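Probable hydrolase (Pseudomonas aeruginosa, PDB 3OM8) is probably an alpha/beta-hydrolase-fold enzyme, perhaps a lactonase acting on 3-oxoadipate enol-lactone, although its true substrate remains uncertain. Local coordinates at residues V106-A111 and A202-I207; D82-L87 and L112-R117. One frame throughout, in Å; residues are numbered along the deposited sequence.

Interaction 1. Residues V106-A111 and A202-I207; sequences VGQWLA and AQLARI
Leu204, the first residue of 202-207 to touch helix 102-113, meets Gln108 through a single branch. Its CB points neither at the helix nor away from it, and the extended chain beyond (chi2 -174°) brings CD2 within 3.8 Å of Gln108 OE1, a van der Waals contact of a methyl with the amide oxygen. The two side chains run at a slant to each other. The other end of that amide is held elsewhere: Gln108 NE2 donates to the backbone oxygens of both Ser127 and Gly104, which restrains the turn of the amide, with OE1 on the side of Leu204. The chain then makes a tight turn, with Ile207 N bonded to Leu204 O at 2.8 Å, and at Ile207 it leaves helical geometry (psi 131°). Ile207 gives the largest share of the contact. CG1 and CD1 each lie 4.0 Å from Ala111 CB and CG2 lies 4.1 Å from it, so the small methyl rests against both branches of the isoleucine. CD1 also reaches to 4.2 Å from Gln108 O, almost one helical turn back. Helix 102-113 follows a probable nucleophile elbow, as in other alpha/beta hydrolases, and the 202-207 turn packs on its flank just before strand 211-216. All four touching residues are buried, and the contact is van der Waals packing; the amide NE2 finds its acceptors in Ser127 O and Gly104 O, not in 202-207.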
loop_
_atom_site.group_PDB
_atom_site.type_symbol
_atom_site.label_atom_id
_atom_site.label_comp_id
_atom_site.label_asym_id
_atom_site.label_seq_id
_atom_site.Cartn_x
_atom_site.Cartn_y
_atom_site.Cartn_z
ATOM N N VAL B 106 -13.614 12.405 -11.562
ATOM C CA VAL B 106 -14.809 13.133 -11.166
ATOM C C VAL B 106 -14.846 13.302 -9.645
ATOM O O VAL B 106 -15.175 14.372 -9.131
ATOM C CB VAL B 106 -16.085 12.437 -11.664
ATOM C CG1 VAL B 106 -17.321 13.189 -11.187
ATOM C CG2 VAL B 106 -16.076 12.354 -13.193
ATOM N N GLY B 107 -14.488 12.242 -8.927
ATOM C CA GLY B 107 -14.425 12.293 -7.478
ATOM C C GLY B 107 -13.511 13.390 -6.967
ATOM O O GLY B 107 -13.901 14.191 -6.115
ATOM N N GLN B 108 -12.285 13.430 -7.478
ATOM C CA GLN B 108 -11.333 14.440 -7.036
ATOM C C GLN B 108 -11.864 15.845 -7.320
ATOM O O GLN B 108 -11.698 16.751 -6.496
ATOM C CB GLN B 108 -9.984 14.235 -7.715
ATOM C CG GLN B 108 -9.303 12.926 -7.355
ATOM C CD GLN B 108 -8.246 12.546 -8.361
ATOM O OE1 GLN B 108 -7.187 13.163 -8.423
ATOM N NE2 GLN B 108 -8.535 11.534 -9.172
ATOM N N TRP B 109 -12.513 16.009 -8.477
ATOM C CA TRP B 109 -13.112 17.285 -8.862
ATOM C C TRP B 109 -14.216 17.714 -7.897
ATOM O O TRP B 109 -14.254 18.863 -7.460
ATOM C CB TRP B 109 -13.668 17.235 -10.296
ATOM C CG TRP B 109 -14.083 18.583 -10.816
ATOM C CD1 TRP B 109 -13.315 19.450 -11.532
ATOM C CD2 TRP B 109 -15.357 19.227 -10.642
ATOM N NE1 TRP B 109 -14.028 20.589 -11.822
ATOM C CE2 TRP B 109 -15.284 20.476 -11.287
ATOM C CE3 TRP B 109 -16.550 18.868 -10.007
ATOM C CZ2 TRP B 109 -16.360 21.367 -11.318
ATOM C CZ3 TRP B 109 -17.616 19.754 -10.036
ATOM C CH2 TRP B 109 -17.514 20.988 -10.687
ATOM N N LEU B 110 -15.122 16.795 -7.573
ATOM C CA LEU B 110 -16.184 17.112 -6.631
ATOM C C LEU B 110 -15.603 17.540 -5.277
ATOM O O LEU B 110 -16.095 18.477 -4.649
ATOM C CB LEU B 110 -17.133 15.929 -6.462
ATOM C CG LEU B 110 -17.925 15.584 -7.716
ATOM C CD1 LEU B 110 -18.522 14.185 -7.633
ATOM C CD2 LEU B 110 -19.007 16.627 -7.943
ATOM N N ALA B 111 -14.544 16.868 -4.839
ATOM C CA ALA B 111 -13.939 17.188 -3.550
ATOM C C ALA B 111 -13.309 18.570 -3.597
ATOM O O ALA B 111 -13.258 19.274 -2.593
ATOM C CB ALA B 111 -12.906 16.145 -3.165
ATOM N N ALA B 202 -1.281 19.481 -8.200
ATOM C CA ALA B 202 -0.939 20.616 -7.348
ATOM C C ALA B 202 -2.104 21.094 -6.475
ATOM O O ALA B 202 -1.926 21.945 -5.600
ATOM C CB ALA B 202 -0.409 21.768 -8.202
ATOM N N GLN B 203 -3.290 20.544 -6.712
ATOM C CA GLN B 203 -4.494 20.994 -6.030
ATOM C C GLN B 203 -4.944 20.022 -4.946
ATOM O O GLN B 203 -5.730 20.388 -4.070
ATOM C CB GLN B 203 -5.633 21.169 -7.032
ATOM C CG GLN B 203 -5.354 22.181 -8.141
ATOM C CD GLN B 203 -6.379 22.112 -9.258
ATOM O OE1 GLN B 203 -6.047 21.784 -10.397
ATOM N NE2 GLN B 203 -7.631 22.419 -8.935
ATOM N N LEU B 204 -4.459 18.786 -5.011
ATOM C CA LEU B 204 -4.902 17.757 -4.077
ATOM C C LEU B 204 -4.776 18.191 -2.608
ATOM O O LEU B 204 -5.670 17.926 -1.800
ATOM C CB LEU B 204 -4.137 16.456 -4.309
ATOM C CG LEU B 204 -4.334 15.817 -5.682
ATOM C CD1 LEU B 204 -3.638 14.473 -5.724
ATOM C CD2 LEU B 204 -5.821 15.683 -6.002
ATOM N N ALA B 205 -3.683 18.872 -2.276
ATOM C CA ALA B 205 -3.422 19.285 -0.891
ATOM C C ALA B 205 -4.578 20.075 -0.270
ATOM O O ALA B 205 -4.628 20.251 0.940
ATOM C CB ALA B 205 -2.121 20.082 -0.801
ATOM N N ARG B 206 -5.507 20.539 -1.098
ATOM C CA ARG B 206 -6.631 21.341 -0.617
ATOM C C ARG B 206 -7.790 20.484 -0.134
ATOM O O ARG B 206 -8.621 20.945 0.640
ATOM C CB ARG B 206 -7.133 22.286 -1.713
ATOM C CG ARG B 206 -6.120 23.320 -2.176
ATOM C CD ARG B 206 -6.577 23.996 -3.463
ATOM N NE ARG B 206 -5.509 24.805 -4.047
ATOM C CZ ARG B 206 -5.494 25.239 -5.305
ATOM N NH1 ARG B 206 -4.474 25.968 -5.744
ATOM N NH2 ARG B 206 -6.493 24.939 -6.127
ATOM N N ILE B 207 -7.859 19.246 -0.607
ATOM C CA ILE B 207 -8.962 18.363 -0.254
ATOM C C ILE B 207 -9.012 18.094 1.256
ATOM O O ILE B 207 -7.998 17.770 1.876
ATOM C CB ILE B 207 -8.875 17.041 -1.027
ATOM C CG1 ILE B 207 -9.169 17.292 -2.505
ATOM C CG2 ILE B 207 -9.836 16.004 -0.448
ATOM C CD1 ILE B 207 -8.925 16.109 -3.397
#

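Interaction 2. Residues D82-L87 and L112-R117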
loop_
_atom_site.group_PDB
_atom_site.type_symbol
_atom_site.label_atom_id
_atom_site.label_comp_id
_atom_site.label_asym_id
_atom_site.label_seq_id
_atom_site.Cartn_x
_atom_site.Cartn_y
_atom_site.Cartn_z
ATOM N N ASP B 82 -22.700 16.980 -13.725
ATOM C CA ASP B 82 -23.676 15.916 -13.924
ATOM C C ASP B 82 -24.041 15.256 -12.584
ATOM O O ASP B 82 -25.216 15.035 -12.279
ATOM C CB ASP B 82 -23.135 14.870 -14.905
ATOM C CG ASP B 82 -23.105 15.369 -16.355
ATOM O OD1 ASP B 82 -23.618 16.479 -16.648
ATOM O OD2 ASP B 82 -22.566 14.638 -17.210
ATOM N N VAL B 83 -23.030 14.950 -11.777
ATOM C CA VAL B 83 -23.275 14.350 -10.468
ATOM C C VAL B 83 -24.050 15.325 -9.580
ATOM O O VAL B 83 -25.069 14.968 -8.994
ATOM C CB VAL B 83 -21.962 13.882 -9.786
ATOM C CG1 VAL B 83 -22.230 13.409 -8.366
ATOM C CG2 VAL B 83 -21.305 12.771 -10.615
ATOM N N LEU B 84 -23.587 16.567 -9.516
ATOM C CA LEU B 84 -24.260 17.567 -8.704
ATOM C C LEU B 84 -25.733 17.710 -9.067
ATOM O O LEU B 84 -26.574 17.880 -8.184
ATOM C CB LEU B 84 -23.548 18.911 -8.795
ATOM C CG LEU B 84 -22.112 18.872 -8.273
ATOM C CD1 LEU B 84 -21.498 20.258 -8.312
ATOM C CD2 LEU B 84 -22.079 18.323 -6.863
ATOM N N GLU B 85 -26.051 17.629 -10.357
ATOM C CA GLU B 85 -27.438 17.773 -10.802
ATOM C C GLU B 85 -28.270 16.531 -10.476
ATOM O O GLU B 85 -29.470 16.636 -10.217
ATOM C CB GLU B 85 -27.517 18.106 -12.299
ATOM C CG GLU B 85 -26.884 19.446 -12.670
ATOM C CD GLU B 85 -27.165 19.867 -14.114
ATOM O OE1 GLU B 85 -28.227 19.489 -14.661
ATOM O OE2 GLU B 85 -26.326 20.587 -14.696
ATOM N N LEU B 86 -27.634 15.360 -10.501
ATOM C CA LEU B 86 -28.270 14.142 -10.007
ATOM C C LEU B 86 -28.629 14.303 -8.528
ATOM O O LEU B 86 -29.752 14.009 -8.106
ATOM C CB LEU B 86 -27.339 12.945 -10.162
ATOM C CG LEU B 86 -27.226 12.292 -11.530
ATOM C CD1 LEU B 86 -26.155 11.220 -11.482
ATOM C CD2 LEU B 86 -28.568 11.701 -11.928
ATOM N N LEU B 87 -27.664 14.767 -7.740
ATOM C CA LEU B 87 -27.890 14.934 -6.308
ATOM C C LEU B 87 -29.022 15.927 -6.082
ATOM O O LEU B 87 -29.923 15.672 -5.287
ATOM C CB LEU B 87 -26.610 15.367 -5.576
ATOM C CG LEU B 87 -25.480 14.321 -5.527
ATOM C CD1 LEU B 87 -24.277 14.819 -4.745
ATOM C CD2 LEU B 87 -25.948 12.997 -4.945
ATOM N N LEU B 112 -12.836 18.961 -4.773
ATOM C CA LEU B 112 -12.209 20.270 -4.927
ATOM C C LEU B 112 -13.221 21.400 -5.101
ATOM O O LEU B 112 -13.023 22.497 -4.587
ATOM C CB LEU B 112 -11.223 20.260 -6.097
ATOM C CG LEU B 112 -9.909 19.516 -5.852
ATOM C CD1 LEU B 112 -9.181 19.271 -7.158
ATOM C CD2 LEU B 112 -9.035 20.297 -4.883
ATOM N N HIS B 113 -14.315 21.130 -5.803
ATOM C CA HIS B 113 -15.200 22.208 -6.232
ATOM C C HIS B 113 -16.564 22.210 -5.554
ATOM O O HIS B 113 -17.247 23.239 -5.520
ATOM C CB HIS B 113 -15.331 22.213 -7.762
ATOM C CG HIS B 113 -14.039 22.484 -8.462
ATOM N ND1 HIS B 113 -13.256 21.484 -8.995
ATOM C CD2 HIS B 113 -13.371 23.641 -8.681
ATOM C CE1 HIS B 113 -12.167 22.013 -9.525
ATOM N NE2 HIS B 113 -12.214 23.322 -9.349
ATOM N N ALA B 114 -16.954 21.064 -5.010
ATOM C CA ALA B 114 -18.216 20.963 -4.287
ATOM C C ALA B 114 -18.089 20.098 -3.018
ATOM O O ALA B 114 -18.895 19.189 -2.790
ATOM C CB ALA B 114 -19.297 20.428 -5.202
ATOM N N PRO B 115 -17.080 20.396 -2.180
ATOM C CA PRO B 115 -16.769 19.551 -1.020
ATOM C C PRO B 115 -17.981 19.381 -0.113
ATOM O O PRO B 115 -18.192 18.302 0.431
ATOM C CB PRO B 115 -15.669 20.333 -0.290
ATOM C CG PRO B 115 -15.755 21.727 -0.812
ATOM C CD PRO B 115 -16.249 21.611 -2.221
ATOM N N GLN B 116 -18.772 20.440 0.026
ATOM C CA GLN B 116 -19.946 20.429 0.889
ATOM C C GLN B 116 -21.003 19.392 0.473
ATOM O O GLN B 116 -21.931 19.109 1.235
ATOM C CB GLN B 116 -20.571 21.828 0.938
ATOM C CG GLN B 116 -21.359 22.221 -0.316
ATOM C CD GLN B 116 -20.482 22.706 -1.471
ATOM O OE1 GLN B 116 -19.253 22.763 -1.367
ATOM N NE2 GLN B 116 -21.123 23.069 -2.582
ATOM N N ARG B 117 -20.865 18.839 -0.731
ATOM C CA ARG B 117 -21.792 17.821 -1.230
ATOM C C ARG B 117 -21.258 16.402 -0.994
ATOM O O ARG B 117 -21.977 15.421 -1.215
ATOM C CB ARG B 117 -22.054 18.006 -2.733
ATOM C CG ARG B 117 -22.483 19.415 -3.179
ATOM C CD ARG B 117 -23.791 19.863 -2.545
ATOM N NE ARG B 117 -24.914 18.983 -2.857
ATOM C CZ ARG B 117 -25.766 19.184 -3.856
ATOM N NH1 ARG B 117 -25.616 20.232 -4.656
ATOM N NH2 ARG B 117 -26.760 18.329 -4.062
#
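Arg117 lies against Leu84 with the start of its side chain and reaches Leu87 with its tip. CB is 4.1 Å from Leu84 CD2, and CG comes closer to the same methyl, at 3.9 Å; the two side chains pass at a slant. Both methyls of Leu84 also touch Ala114 CB, CD1 at 3.8 Å and CD2 at 3.9 Å, at the point where the chain leaves the helix. Ala114 and Arg117 belong to the turn that ends helix 102-113 and leads into strand 118-124, within a beta-alpha-beta crossover whose other strand is 95-100; backbone bonds pair Arg117, just ahead of strand 118-124, with Ala95 at the start of strand 95-100. Beyond CG the arginine bends twice (chi2 -61°, chi3 -60°), which carries the guanidinium across to the C-terminal part of helix 76-90. NE donates to Arg93 O. At the tip NH2 stands 3.3 Å from Leu87 CB, with the guanidinium tilted obliquely to that carbon, and the same nitrogen forms a hydrogen bond to Val92 O and a salt bridge to Asp88 OD2.

In the fold
From the N terminus, helix 76-90 supplies the first segment, 82-87, and interaction 2 closes a loop of 24 intervening residues when the chain returns at 112-117. Before that closure the chain has entered 106-111, whose partner, 202-207, arrives 90 residues later, after the mostly helical insertion between strands 118-124 and 211-216. The two contacts therefore cross rather than nest. Both use helix 102-113, with centres about 12 Å apart, and they touch directly: Leu110 CD2 meets Leu84 CD2 at 3.7 Å, and Ile207 CG1 meets Leu112 CD2 at 3.8 Å. Together they join helix 76-90, helix 102-113, and the approach to strand 211-216.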